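Local coordinates for protein tRNA-5-methyluridine(54) 2-sulfurtransferase (Pyrococcus horikoshii, PDB 3VRH) that catalyses the ATP-dependent 2-thiolation of 5-methyluridine 54 in the T loop of tRNAs, a modification that stabilises them thermally in thermophiles, at residues K42-D47 against K191-L196; K46-L51 against G147-A152; Y72-L77 against I101-H106; N140-D145 against I296-S301. All coordinates share one frame; numbering follows the deposited sequence.

Following the chain from the N terminus, the loop after helix 23-40 opens contact 1, and the next residues, leading into strand 49-53, open contact 2; the two share Lys46 and Asp47. Contact 3 closes first, across 23 intervening residues, within the spans bounded by contacts 1 and 2. Helix 127-145 then opens contact 4 before contact 2 closes at strand 150-152, within the wider span of contact 1, which closes at strand 191-193. Contact 4 closes last, near the C terminus, and therefore crosses both. Contacts 2 and 3 pair strands of one sheet, contact 1 packs a loop on its strand 191-193, and contact 4 fastens the C-terminal tail to a helix packed against that sheet.

Contact 1 (K42-D47 against K191-L196); sequences KLLTKD and KKVKPL
Val193 sets its two methyls against different leucines of the loop 42-47. CB and CD2 of Leu43 both lie 3.8 Å from CG1 of Val193, and the two side chains run past each other in opposite directions, while CG2 of Val193 reaches CD2 of Leu44 at 3.9 Å. The other branch end of Leu43, CD1, extends further along the chain to CA of Pro195, at 4.0 Å. The polar element is a hydrogen bond from Lys191 NZ to the carbonyl O of Leu43, 2.6 Å long; the ammonium approaches from above the carbonyl plane, 38° out of it, rather than along a lone pair. The lysine gets there by a bend at chi3 (70°), which turns the end of an otherwise extended chain toward the loop. NZ also pairs with OE2 of Glu48 in a salt bridge, and OE1 of Glu48 accepts from the backbone N of Thr45. On the loop side, Lys42, at positive phi, is the C-prime residue of a Schellman motif that ends helix 23-40 and turns the chain into Leu43. The arrangement is a helix-to-strand connection laid against strand 191-193 of the parallel part of the PP-loop sheet.

Contact 2 (K46-L51 against G147-A152); sequences KDERIL and GFDAIA
Arg49 leaves the backbone with CG opposite N (chi1 -171°) and bends at chi2, which lays its guanidinium on the ring of Phe148, whose CG stands anti to the carbonyl carbon. Their planes are 20° apart and their centres 3.9 Å, a cation-pi stack in which Arg49 CZ stands over the ring face, offset toward the rim. CB of Leu51 meets the opposite face in a CH-pi contact, 4.0 Å from the centroid, so Phe148 is held between two residues of segment 46-51. Beyond the stack, Arg49 NH1 donates to the carbonyl of Asn146. Ahead of the paired residues, Arg49 N donates to OD2 of Asp149 at 3.0 Å, nearly straight at 173°, and Asp149 N returns a bond to Arg49 O at 2.9 Å. Further on, Leu51 N donates to Ala150 O and Leu51 O accepts from Ala152 N, each at 2.9 Å. These alternating bonds, with Ile50 beside Ala150 and Leu51 beside Ile151, identify parallel pairing of strands 49-53 and 150-152, neighbours in the sheet of a PP-loop ATPase, whose ATP-binding residues Ala53 and Gly154 lie two residues beyond the two segments.

Contact 3 (Y72-L77 against I101-H106); sequences YNIECL and IGAPLH
Glu75 and His106 join side chains across a parallel strand pair, the two strands of a beta-alpha-beta crossover in which helix 87-101 connects strand 73-80 to strand 105-109. In both residues CG stands anti to the carbonyl carbon (chi1 -57° for Glu75, -49° for His106), and the extended glutamate chain brings its carboxylate to the imidazole edge. On its way the chain crosses Pro104 at about a right angle, CG to CG at 3.9 Å. The other carboxylate oxygen, OE2, turns to NE of Arg49 in the neighbouring segment 46-51, forming a salt bridge. Among the apolar contacts, Cys76 SG touches CB of Ala103 at 3.7 Å, and CD1 of Ile74 reaches the same methyl at 3.9 Å. CB of Cys76 also meets CD1 of Leu105. The backbone evidence for the register is Cys76 N to Pro104 O at 2.8 Å and His106 N to Cys76 O at 2.7 Å, the latter almost linear. Gly102, with positive phi, ends helix 87-101 in a Schellman motif just before Ala103 and Pro104. His106 NE2 donates to OE1 of Glu75 at 2.7 Å, with that oxygen only 1° out of the imidazole plane.

Contact 4 (N140-D145 against I296-S301); sequences NKFAYD and INFKVS
OD2 of Asp145 is gripped by two donors. The backbone N of Phe298 reaches it at 2.7 Å, on the anti side and 25° out of the carboxylate plane, whereas NZ of Lys141, one helical turn earlier, occupies its syn lone pair at 2.9 Å in a salt bridge. The same ammonium donates across the contact to the carbonyl O of Ile296 at 2.8 Å, nearly in line with the C=O bond, and forms a further salt bridge with Glu295. A bend at chi4 (-44°) at the end of the otherwise extended Lys141 chain lets NZ serve both the carboxylate and the tail; the two carboxylates, Asp145 and Glu295, would be expected to stabilise its positive charge. These bonds fasten the C-terminal tail 296-301 to the last turns of helix 127-145 in the PP-loop domain. The zinc-binding residue Cys275 is near too, its side chain about 4 Å from that of Lys141. Apolar packing involves both phenylalanines. CG of Lys141 approaches the Phe298 ring at its edge, 3.8 Å from CD2, while CD2 of Phe142 lies 3.6 Å from CB of Phe298. The far end of the Phe142 ring, CZ, meets CG2 of Val300 at 4.1 Å, with the side chains crossing at about a right angle. Asn146, just beyond the helix segment, bonds to the backbone of Phe298 and Val300. Within the tail, OD1 of Asn297 accepts from the N of Lys299 at 3.2 Å, which makes an Asx turn; the donor stands above the carbonyl plane of the amide.

Contact 1 (K42-D47 against K191-L196)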
loop_
_atom_site.group_PDB
_atom_site.type_symbol
_atom_site.label_atom_id
_atom_site.label_comp_id
_atom_site.label_asym_id
_atom_site.label_seq_id
_atom_site.Cartn_x
_atom_site.Cartn_y
_atom_site.Cartn_z
ATOM N N LYS A 42 -2.938 -25.221 9.310
ATOM C CA LYS A 42 -3.865 -26.077 10.063
ATOM C C LYS A 42 -5.324 -25.653 9.837
ATOM O O LYS A 42 -6.101 -25.503 10.795
ATOM C CB LYS A 42 -3.537 -26.037 11.562
ATOM C CG LYS A 42 -2.055 -26.042 11.890
ATOM C CD LYS A 42 -1.516 -27.452 11.949
ATOM C CE LYS A 42 -1.171 -27.835 13.389
ATOM N NZ LYS A 42 -0.985 -29.317 13.575
ATOM N N LEU A 43 -5.683 -25.455 8.570
ATOM C CA LEU A 43 -6.978 -24.891 8.211
ATOM C C LEU A 43 -8.087 -25.883 8.442
ATOM O O LEU A 43 -9.145 -25.523 8.948
ATOM C CB LEU A 43 -6.994 -24.483 6.734
ATOM C CG LEU A 43 -5.968 -23.414 6.378
ATOM C CD1 LEU A 43 -6.046 -23.094 4.887
ATOM C CD2 LEU A 43 -6.216 -22.182 7.230
ATOM N N LEU A 44 -7.825 -27.132 8.062
ATOM C CA LEU A 44 -8.847 -28.166 7.987
ATOM C C LEU A 44 -8.290 -29.528 8.396
ATOM O O LEU A 44 -7.090 -29.785 8.259
ATOM C CB LEU A 44 -9.375 -28.276 6.549
ATOM C CG LEU A 44 -10.090 -27.049 5.972
ATOM C CD1 LEU A 44 -10.379 -27.229 4.489
ATOM C CD2 LEU A 44 -11.382 -26.775 6.760
ATOM N N THR A 45 -9.166 -30.395 8.894
ATOM C CA THR A 45 -8.828 -31.802 9.065
ATOM C C THR A 45 -9.874 -32.647 8.347
ATOM O O THR A 45 -11.016 -32.218 8.150
ATOM C CB THR A 45 -8.757 -32.222 10.551
ATOM O OG1 THR A 45 -10.037 -32.039 11.172
ATOM C CG2 THR A 45 -7.726 -31.411 11.297
ATOM N N LYS A 46 -9.489 -33.859 7.969
ATOM C CA LYS A 46 -10.338 -34.689 7.126
ATOM C C LYS A 46 -11.641 -35.144 7.795
ATOM O O LYS A 46 -12.533 -35.676 7.139
ATOM C CB LYS A 46 -9.548 -35.888 6.623
ATOM C CG LYS A 46 -9.817 -36.217 5.169
ATOM C CD LYS A 46 -8.948 -35.383 4.261
ATOM C CE LYS A 46 -7.958 -36.272 3.546
ATOM N NZ LYS A 46 -6.917 -35.467 2.881
ATOM N N ASP A 47 -11.760 -34.926 9.096
ATOM C CA ASP A 47 -12.955 -35.338 9.823
ATOM C C ASP A 47 -14.018 -34.235 9.818
ATOM O O ASP A 47 -15.187 -34.490 10.126
ATOM C CB ASP A 47 -12.591 -35.688 11.264
ATOM C CG ASP A 47 -11.959 -34.509 12.000
ATOM O OD1 ASP A 47 -10.781 -34.195 11.709
ATOM O OD2 ASP A 47 -12.639 -33.889 12.856
ATOM N N LYS A 191 -15.638 -21.195 12.026
ATOM C CA LYS A 191 -14.294 -21.080 11.464
ATOM C C LYS A 191 -14.346 -20.874 9.951
ATOM O O LYS A 191 -14.988 -21.660 9.238
ATOM C CB LYS A 191 -13.459 -22.333 11.770
ATOM C CG LYS A 191 -12.074 -22.299 11.137
ATOM C CD LYS A 191 -11.149 -23.379 11.674
ATOM C CE LYS A 191 -11.580 -24.747 11.199
ATOM N NZ LYS A 191 -10.440 -25.705 11.154
ATOM N N LYS A 192 -13.676 -19.821 9.478
ATOM C CA LYS A 192 -13.569 -19.516 8.048
ATOM C C LYS A 192 -12.126 -19.651 7.602
ATOM O O LYS A 192 -11.230 -19.079 8.231
ATOM C CB LYS A 192 -14.073 -18.094 7.726
ATOM C CG LYS A 192 -15.578 -17.954 7.769
ATOM C CD LYS A 192 -16.085 -16.544 7.446
ATOM C CE LYS A 192 -16.306 -16.314 5.950
ATOM N NZ LYS A 192 -16.873 -14.944 5.704
ATOM N N VAL A 193 -11.910 -20.395 6.520
ATOM C CA VAL A 193 -10.576 -20.644 5.988
ATOM C C VAL A 193 -10.484 -20.343 4.489
ATOM O O VAL A 193 -11.498 -20.312 3.788
ATOM C CB VAL A 193 -10.118 -22.096 6.253
ATOM C CG1 VAL A 193 -10.020 -22.362 7.736
ATOM C CG2 VAL A 193 -11.080 -23.096 5.587
ATOM N N LYS A 194 -9.260 -20.119 4.018
ATOM C CA LYS A 194 -8.983 -19.762 2.626
ATOM C C LYS A 194 -7.922 -20.726 2.091
ATOM O O LYS A 194 -6.715 -20.426 2.135
ATOM C CB LYS A 194 -8.478 -18.296 2.528
ATOM C CG LYS A 194 -9.523 -17.255 2.908
ATOM C CD LYS A 194 -8.989 -15.818 2.876
ATOM C CE LYS A 194 -10.091 -14.846 3.290
ATOM N NZ LYS A 194 -9.687 -13.412 3.148
ATOM N N PRO A 195 -8.355 -21.900 1.620
ATOM C CA PRO A 195 -7.435 -22.915 1.093
ATOM C C PRO A 195 -6.664 -22.490 -0.163
ATOM O O PRO A 195 -5.617 -23.060 -0.464
ATOM C CB PRO A 195 -8.367 -24.095 0.756
ATOM C CG PRO A 195 -9.626 -23.848 1.566
ATOM C CD PRO A 195 -9.756 -22.372 1.665
ATOM N N LEU A 196 -7.179 -21.511 -0.895
ATOM C CA LEU A 196 -6.499 -21.053 -2.095
ATOM C C LEU A 196 -5.568 -19.873 -1.789
ATOM O O LEU A 196 -5.132 -19.170 -2.701
ATOM C CB LEU A 196 -7.510 -20.639 -3.158
ATOM C CG LEU A 196 -8.506 -21.702 -3.630
ATOM C CD1 LEU A 196 -9.213 -21.202 -4.887
ATOM C CD2 LEU A 196 -7.821 -23.072 -3.862
#

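Contact 2 (K46-L51 against G147-A152)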
loop_
_atom_site.group_PDB
_atom_site.type_symbol
_atom_site.label_atom_id
_atom_site.label_comp_id
_atom_site.label_asym_id
_atom_site.label_seq_id
_atom_site.Cartn_x
_atom_site.Cartn_y
_atom_site.Cartn_z
ATOM N N LYS A 46 -9.489 -33.859 7.969
ATOM C CA LYS A 46 -10.338 -34.689 7.126
ATOM C C LYS A 46 -11.641 -35.144 7.795
ATOM O O LYS A 46 -12.533 -35.676 7.139
ATOM C CB LYS A 46 -9.548 -35.888 6.623
ATOM C CG LYS A 46 -9.817 -36.217 5.169
ATOM C CD LYS A 46 -8.948 -35.383 4.261
ATOM C CE LYS A 46 -7.958 -36.272 3.546
ATOM N NZ LYS A 46 -6.917 -35.467 2.881
ATOM N N ASP A 47 -11.760 -34.926 9.096
ATOM C CA ASP A 47 -12.955 -35.338 9.823
ATOM C C ASP A 47 -14.018 -34.235 9.818
ATOM O O ASP A 47 -15.187 -34.490 10.126
ATOM C CB ASP A 47 -12.591 -35.688 11.264
ATOM C CG ASP A 47 -11.959 -34.509 12.000
ATOM O OD1 ASP A 47 -10.781 -34.195 11.709
ATOM O OD2 ASP A 47 -12.639 -33.889 12.856
ATOM N N GLU A 48 -13.609 -33.017 9.472
ATOM C CA GLU A 48 -14.499 -31.854 9.543
ATOM C C GLU A 48 -15.586 -31.843 8.457
ATOM O O GLU A 48 -15.376 -32.312 7.337
ATOM C CB GLU A 48 -13.692 -30.557 9.475
ATOM C CG GLU A 48 -13.190 -30.062 10.811
ATOM C CD GLU A 48 -12.245 -28.881 10.679
ATOM O OE1 GLU A 48 -11.295 -28.947 9.867
ATOM O OE2 GLU A 48 -12.449 -27.886 11.396
ATOM N N ARG A 49 -16.757 -31.328 8.815
ATOM C CA ARG A 49 -17.811 -31.104 7.837
ATOM C C ARG A 49 -17.673 -29.678 7.317
ATOM O O ARG A 49 -17.848 -28.718 8.048
ATOM C CB ARG A 49 -19.191 -31.345 8.444
ATOM C CG ARG A 49 -20.309 -31.335 7.409
ATOM C CD ARG A 49 -21.401 -32.348 7.732
ATOM N NE ARG A 49 -22.693 -31.933 7.191
ATOM C CZ ARG A 49 -23.582 -31.212 7.871
ATOM N NH1 ARG A 49 -23.309 -30.835 9.117
ATOM N NH2 ARG A 49 -24.740 -30.866 7.309
ATOM N N ILE A 50 -17.334 -29.551 6.046
ATOM C CA ILE A 50 -16.963 -28.252 5.507
ATOM C C ILE A 50 -18.005 -27.708 4.541
ATOM O O ILE A 50 -18.518 -28.432 3.687
ATOM C CB ILE A 50 -15.613 -28.341 4.807
ATOM C CG1 ILE A 50 -14.602 -29.001 5.754
ATOM C CG2 ILE A 50 -15.166 -26.957 4.357
ATOM C CD1 ILE A 50 -13.479 -29.765 5.055
ATOM N N LEU A 51 -18.316 -26.427 4.687
ATOM C CA LEU A 51 -19.255 -25.768 3.798
ATOM C C LEU A 51 -18.503 -24.827 2.855
ATOM O O LEU A 51 -17.684 -24.027 3.312
ATOM C CB LEU A 51 -20.269 -24.976 4.618
ATOM C CG LEU A 51 -21.293 -24.224 3.768
ATOM C CD1 LEU A 51 -22.243 -25.214 3.116
ATOM C CD2 LEU A 51 -22.050 -23.154 4.559
ATOM N N GLY A 147 -24.727 -27.183 11.817
ATOM C CA GLY A 147 -23.626 -27.866 12.486
ATOM C C GLY A 147 -22.357 -28.093 11.677
ATOM O O GLY A 147 -21.615 -29.051 11.939
ATOM N N PHE A 148 -22.091 -27.224 10.702
ATOM C CA PHE A 148 -20.839 -27.318 9.951
ATOM C C PHE A 148 -19.680 -26.885 10.842
ATOM O O PHE A 148 -19.862 -26.071 11.741
ATOM C CB PHE A 148 -20.885 -26.476 8.673
ATOM C CG PHE A 148 -21.697 -27.098 7.580
ATOM C CD1 PHE A 148 -21.119 -28.005 6.696
ATOM C CD2 PHE A 148 -23.049 -26.805 7.456
ATOM C CE1 PHE A 148 -21.870 -28.595 5.707
ATOM C CE2 PHE A 148 -23.806 -27.396 6.469
ATOM C CZ PHE A 148 -23.212 -28.289 5.588
ATOM N N ASP A 149 -18.499 -27.449 10.602
ATOM C CA ASP A 149 -17.327 -27.121 11.409
ATOM C C ASP A 149 -16.509 -25.976 10.833
ATOM O O ASP A 149 -15.704 -25.366 11.535
ATOM C CB ASP A 149 -16.427 -28.345 11.559
ATOM C CG ASP A 149 -17.141 -29.502 12.221
ATOM O OD1 ASP A 149 -17.853 -29.265 13.222
ATOM O OD2 ASP A 149 -17.014 -30.637 11.724
ATOM N N ALA A 150 -16.704 -25.690 9.550
ATOM C CA ALA A 150 -15.840 -24.737 8.878
ATOM C C ALA A 150 -16.486 -24.261 7.589
ATOM O O ALA A 150 -17.237 -24.992 6.944
ATOM C CB ALA A 150 -14.495 -25.383 8.578
ATOM N N ILE A 151 -16.182 -23.024 7.225
ATOM C CA ILE A 151 -16.562 -22.466 5.938
ATOM C C ILE A 151 -15.271 -22.203 5.179
ATOM O O ILE A 151 -14.369 -21.533 5.689
ATOM C CB ILE A 151 -17.310 -21.142 6.127
ATOM C CG1 ILE A 151 -18.644 -21.388 6.816
ATOM C CG2 ILE A 151 -17.483 -20.415 4.806
ATOM C CD1 ILE A 151 -19.330 -20.135 7.271
ATOM N N ALA A 152 -15.165 -22.747 3.976
ATOM C CA ALA A 152 -14.020 -22.459 3.112
ATOM C C ALA A 152 -14.449 -21.507 1.992
ATOM O O ALA A 152 -15.474 -21.737 1.349
ATOM C CB ALA A 152 -13.461 -23.740 2.532
#

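Contact 3 (Y72-L77 against I101-H106)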
loop_
_atom_site.group_PDB
_atom_site.type_symbol
_atom_site.label_atom_id
_atom_site.label_comp_id
_atom_site.label_asym_id
_atom_site.label_seq_id
_atom_site.Cartn_x
_atom_site.Cartn_y
_atom_site.Cartn_z
ATOM N N TYR A 72 -11.847 -34.204 1.251
ATOM C CA TYR A 72 -12.547 -33.565 2.356
ATOM C C TYR A 72 -14.049 -33.772 2.284
ATOM O O TYR A 72 -14.588 -34.090 1.226
ATOM C CB TYR A 72 -12.202 -32.069 2.427
ATOM C CG TYR A 72 -10.794 -31.856 2.911
ATOM C CD1 TYR A 72 -9.731 -31.887 2.027
ATOM C CD2 TYR A 72 -10.525 -31.668 4.258
ATOM C CE1 TYR A 72 -8.428 -31.715 2.466
ATOM C CE2 TYR A 72 -9.234 -31.500 4.710
ATOM C CZ TYR A 72 -8.186 -31.528 3.810
ATOM O OH TYR A 72 -6.891 -31.367 4.242
ATOM N N ASN A 73 -14.722 -33.598 3.416
ATOM C CA ASN A 73 -16.172 -33.755 3.473
ATOM C C ASN A 73 -16.857 -32.417 3.205
ATOM O O ASN A 73 -17.059 -31.617 4.114
ATOM C CB ASN A 73 -16.610 -34.326 4.832
ATOM C CG ASN A 73 -18.119 -34.387 4.979
ATOM O OD1 ASN A 73 -18.849 -34.399 3.986
ATOM N ND2 ASN A 73 -18.595 -34.417 6.219
ATOM N N ILE A 74 -17.218 -32.167 1.954
ATOM C CA ILE A 74 -17.701 -30.833 1.640
ATOM C C ILE A 74 -19.124 -30.817 1.107
ATOM O O ILE A 74 -19.528 -31.692 0.342
ATOM C CB ILE A 74 -16.758 -30.092 0.672
ATOM C CG1 ILE A 74 -16.714 -30.806 -0.671
ATOM C CG2 ILE A 74 -15.338 -29.980 1.247
ATOM C CD1 ILE A 74 -16.820 -29.864 -1.829
ATOM N N GLU A 75 -19.886 -29.825 1.548
ATOM C CA GLU A 75 -21.179 -29.519 0.954
ATOM C C GLU A 75 -21.100 -28.064 0.508
ATOM O O GLU A 75 -20.255 -27.312 1.007
ATOM C CB GLU A 75 -22.318 -29.754 1.955
ATOM C CG GLU A 75 -22.332 -31.207 2.505
ATOM C CD GLU A 75 -23.510 -31.521 3.425
ATOM O OE1 GLU A 75 -24.550 -30.840 3.339
ATOM O OE2 GLU A 75 -23.395 -32.466 4.237
ATOM N N CYS A 76 -21.950 -27.673 -0.435
ATOM C CA CYS A 76 -21.881 -26.330 -0.975
ATOM C C CYS A 76 -23.160 -25.570 -0.739
ATOM O O CYS A 76 -24.244 -26.162 -0.647
ATOM C CB CYS A 76 -21.551 -26.368 -2.461
ATOM S SG CYS A 76 -20.046 -27.276 -2.794
ATOM N N LEU A 77 -23.020 -24.254 -0.621
ATOM C CA LEU A 77 -24.155 -23.368 -0.469
ATOM C C LEU A 77 -24.070 -22.271 -1.518
ATOM O O LEU A 77 -23.045 -21.592 -1.629
ATOM C CB LEU A 77 -24.163 -22.736 0.922
ATOM C CG LEU A 77 -25.079 -21.520 1.094
ATOM C CD1 LEU A 77 -26.538 -21.928 0.994
ATOM C CD2 LEU A 77 -24.807 -20.802 2.416
ATOM N N ILE A 101 -18.660 -31.532 -9.533
ATOM C CA ILE A 101 -17.814 -31.776 -8.367
ATOM C C ILE A 101 -18.326 -32.984 -7.614
ATOM O O ILE A 101 -17.546 -33.770 -7.077
ATOM C CB ILE A 101 -17.811 -30.585 -7.405
ATOM C CG1 ILE A 101 -17.056 -29.405 -8.017
ATOM C CG2 ILE A 101 -17.175 -30.964 -6.069
ATOM C CD1 ILE A 101 -17.387 -28.099 -7.357
ATOM N N GLY A 102 -19.645 -33.127 -7.579
ATOM C CA GLY A 102 -20.255 -34.226 -6.847
ATOM C C GLY A 102 -20.512 -33.854 -5.398
ATOM O O GLY A 102 -20.442 -34.690 -4.505
ATOM N N ALA A 103 -20.800 -32.580 -5.157
ATOM C CA ALA A 103 -21.082 -32.126 -3.811
ATOM C C ALA A 103 -22.552 -31.769 -3.696
ATOM O O ALA A 103 -23.128 -31.210 -4.627
ATOM C CB ALA A 103 -20.206 -30.907 -3.468
ATOM N N PRO A 104 -23.169 -32.094 -2.555
ATOM C CA PRO A 104 -24.537 -31.623 -2.297
ATOM C C PRO A 104 -24.571 -30.089 -2.339
ATOM O O PRO A 104 -23.664 -29.437 -1.803
ATOM C CB PRO A 104 -24.815 -32.081 -0.857
ATOM C CG PRO A 104 -23.757 -33.104 -0.547
ATOM C CD PRO A 104 -22.561 -32.753 -1.390
ATOM N N LEU A 105 -25.602 -29.521 -2.954
ATOM C CA LEU A 105 -25.695 -28.069 -3.049
ATOM C C LEU A 105 -26.975 -27.572 -2.406
ATOM O O LEU A 105 -28.081 -27.988 -2.768
ATOM C CB LEU A 105 -25.613 -27.605 -4.507
ATOM C CG LEU A 105 -25.983 -26.141 -4.760
ATOM C CD1 LEU A 105 -25.025 -25.187 -4.030
ATOM C CD2 LEU A 105 -25.958 -25.901 -6.256
ATOM N N HIS A 106 -26.813 -26.700 -1.425
ATOM C CA HIS A 106 -27.951 -26.073 -0.768
ATOM C C HIS A 106 -28.132 -24.697 -1.366
ATOM O O HIS A 106 -27.146 -24.021 -1.696
ATOM C CB HIS A 106 -27.680 -25.943 0.722
ATOM C CG HIS A 106 -27.195 -27.211 1.355
ATOM N ND1 HIS A 106 -28.046 -28.232 1.716
ATOM C CD2 HIS A 106 -25.947 -27.624 1.689
ATOM C CE1 HIS A 106 -27.345 -29.220 2.247
ATOM N NE2 HIS A 106 -26.068 -28.877 2.240
#

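Contact 4 (N140-D145 against I296-S301)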
loop_
_atom_site.group_PDB
_atom_site.type_symbol
_atom_site.label_atom_id
_atom_site.label_comp_id
_atom_site.label_asym_id
_atom_site.label_seq_id
_atom_site.Cartn_x
_atom_site.Cartn_y
_atom_site.Cartn_z
ATOM N N ASN A 140 -22.655 -17.711 7.400
ATOM C CA ASN A 140 -22.332 -18.089 8.756
ATOM C C ASN A 140 -23.506 -18.716 9.496
ATOM O O ASN A 140 -23.336 -19.728 10.139
ATOM C CB ASN A 140 -21.754 -16.914 9.546
ATOM C CG ASN A 140 -21.382 -17.312 10.965
ATOM O OD1 ASN A 140 -20.405 -18.018 11.195
ATOM N ND2 ASN A 140 -22.167 -16.863 11.913
ATOM N N LYS A 141 -24.690 -18.119 9.411
ATOM C CA LYS A 141 -25.837 -18.686 10.114
ATOM C C LYS A 141 -26.271 -20.039 9.541
ATOM O O LYS A 141 -26.768 -20.888 10.277
ATOM C CB LYS A 141 -27.027 -17.720 10.169
ATOM C CG LYS A 141 -28.122 -18.199 11.129
ATOM C CD LYS A 141 -29.112 -17.111 11.508
ATOM C CE LYS A 141 -29.867 -17.501 12.778
ATOM N NZ LYS A 141 -30.300 -18.940 12.735
ATOM N N PHE A 142 -26.056 -20.242 8.241
ATOM C CA PHE A 142 -26.365 -21.518 7.604
ATOM C C PHE A 142 -25.390 -22.575 8.070
ATOM O O PHE A 142 -25.770 -23.715 8.329
ATOM C CB PHE A 142 -26.310 -21.417 6.073
ATOM C CG PHE A 142 -26.751 -22.673 5.377
ATOM C CD1 PHE A 142 -25.864 -23.718 5.169
ATOM C CD2 PHE A 142 -28.068 -22.821 4.960
ATOM C CE1 PHE A 142 -26.276 -24.876 4.549
ATOM C CE2 PHE A 142 -28.474 -23.975 4.337
ATOM C CZ PHE A 142 -27.576 -25.002 4.135
ATOM N N ALA A 143 -24.117 -22.201 8.147
ATOM C CA ALA A 143 -23.096 -23.121 8.627
ATOM C C ALA A 143 -23.395 -23.489 10.073
ATOM O O ALA A 143 -23.240 -24.635 10.479
ATOM C CB ALA A 143 -21.715 -22.478 8.534
ATOM N N TYR A 144 -23.830 -22.497 10.832
ATOM C CA TYR A 144 -24.042 -22.661 12.262
ATOM C C TYR A 144 -25.266 -23.535 12.534
ATOM O O TYR A 144 -25.165 -24.551 13.225
ATOM C CB TYR A 144 -24.176 -21.294 12.936
ATOM C CG TYR A 144 -24.721 -21.349 14.344
ATOM C CD1 TYR A 144 -23.984 -21.919 15.373
ATOM C CD2 TYR A 144 -25.980 -20.824 14.645
ATOM C CE1 TYR A 144 -24.488 -21.979 16.667
ATOM C CE2 TYR A 144 -26.493 -20.873 15.934
ATOM C CZ TYR A 144 -25.740 -21.449 16.941
ATOM O OH TYR A 144 -26.249 -21.500 18.221
ATOM N N ASP A 145 -26.401 -23.127 11.971
ATOM C CA ASP A 145 -27.664 -23.851 12.081
ATOM C C ASP A 145 -27.567 -25.315 11.711
ATOM O O ASP A 145 -28.300 -26.139 12.253
ATOM C CB ASP A 145 -28.722 -23.216 11.182
ATOM C CG ASP A 145 -29.256 -21.931 11.741
ATOM O OD1 ASP A 145 -28.916 -21.609 12.895
ATOM O OD2 ASP A 145 -30.024 -21.243 11.037
ATOM N N ILE A 296 -34.079 -16.279 11.389
ATOM C CA ILE A 296 -34.212 -17.163 10.240
ATOM C C ILE A 296 -33.572 -18.499 10.553
ATOM O O ILE A 296 -32.415 -18.565 10.990
ATOM C CB ILE A 296 -33.584 -16.579 8.976
ATOM C CG1 ILE A 296 -34.204 -15.219 8.665
ATOM C CG2 ILE A 296 -33.777 -17.529 7.813
ATOM C CD1 ILE A 296 -33.430 -14.427 7.665
ATOM N N ASN A 297 -34.337 -19.564 10.343
ATOM C CA ASN A 297 -33.861 -20.909 10.625
ATOM C C ASN A 297 -33.336 -21.531 9.344
ATOM O O ASN A 297 -34.118 -21.837 8.452
ATOM C CB ASN A 297 -35.007 -21.750 11.185
ATOM C CG ASN A 297 -34.531 -23.037 11.814
ATOM O OD1 ASN A 297 -33.374 -23.430 11.660
ATOM N ND2 ASN A 297 -35.427 -23.704 12.538
ATOM N N PHE A 298 -32.019 -21.715 9.247
ATOM C CA PHE A 298 -31.421 -22.258 8.023
ATOM C C PHE A 298 -31.209 -23.762 8.058
ATOM O O PHE A 298 -30.661 -24.338 7.110
ATOM C CB PHE A 298 -30.113 -21.554 7.671
ATOM C CG PHE A 298 -30.302 -20.158 7.171
ATOM C CD1 PHE A 298 -30.790 -19.930 5.897
ATOM C CD2 PHE A 298 -29.990 -19.078 7.968
ATOM C CE1 PHE A 298 -30.962 -18.656 5.436
ATOM C CE2 PHE A 298 -30.160 -17.793 7.510
ATOM C CZ PHE A 298 -30.644 -17.578 6.245
ATOM N N LYS A 299 -31.647 -24.388 9.150
ATOM C CA LYS A 299 -31.596 -25.835 9.281
ATOM C C LYS A 299 -32.301 -26.549 8.114
ATOM O O LYS A 299 -33.426 -26.203 7.733
ATOM C CB LYS A 299 -32.223 -26.262 10.614
ATOM C CG LYS A 299 -32.269 -27.763 10.812
ATOM C CD LYS A 299 -30.877 -28.361 10.928
ATOM C CE LYS A 299 -30.949 -29.850 11.244
ATOM N NZ LYS A 299 -31.330 -30.662 10.050
ATOM N N VAL A 300 -31.620 -27.533 7.533
ATOM C CA VAL A 300 -32.205 -28.302 6.444
ATOM C C VAL A 300 -32.002 -29.797 6.679
ATOM O O VAL A 300 -31.006 -30.222 7.280
ATOM C CB VAL A 300 -31.626 -27.900 5.054
ATOM C CG1 VAL A 300 -31.954 -26.447 4.713
ATOM C CG2 VAL A 300 -30.124 -28.139 4.995
ATOM N N SER A 301 -32.941 -30.596 6.196
ATOM C CA SER A 301 -32.814 -32.046 6.317
ATOM C C SER A 301 -32.423 -32.686 4.996
ATOM O O SER A 301 -32.110 -33.873 4.955
ATOM C CB SER A 301 -34.107 -32.675 6.849
ATOM O OG SER A 301 -35.243 -32.115 6.220
#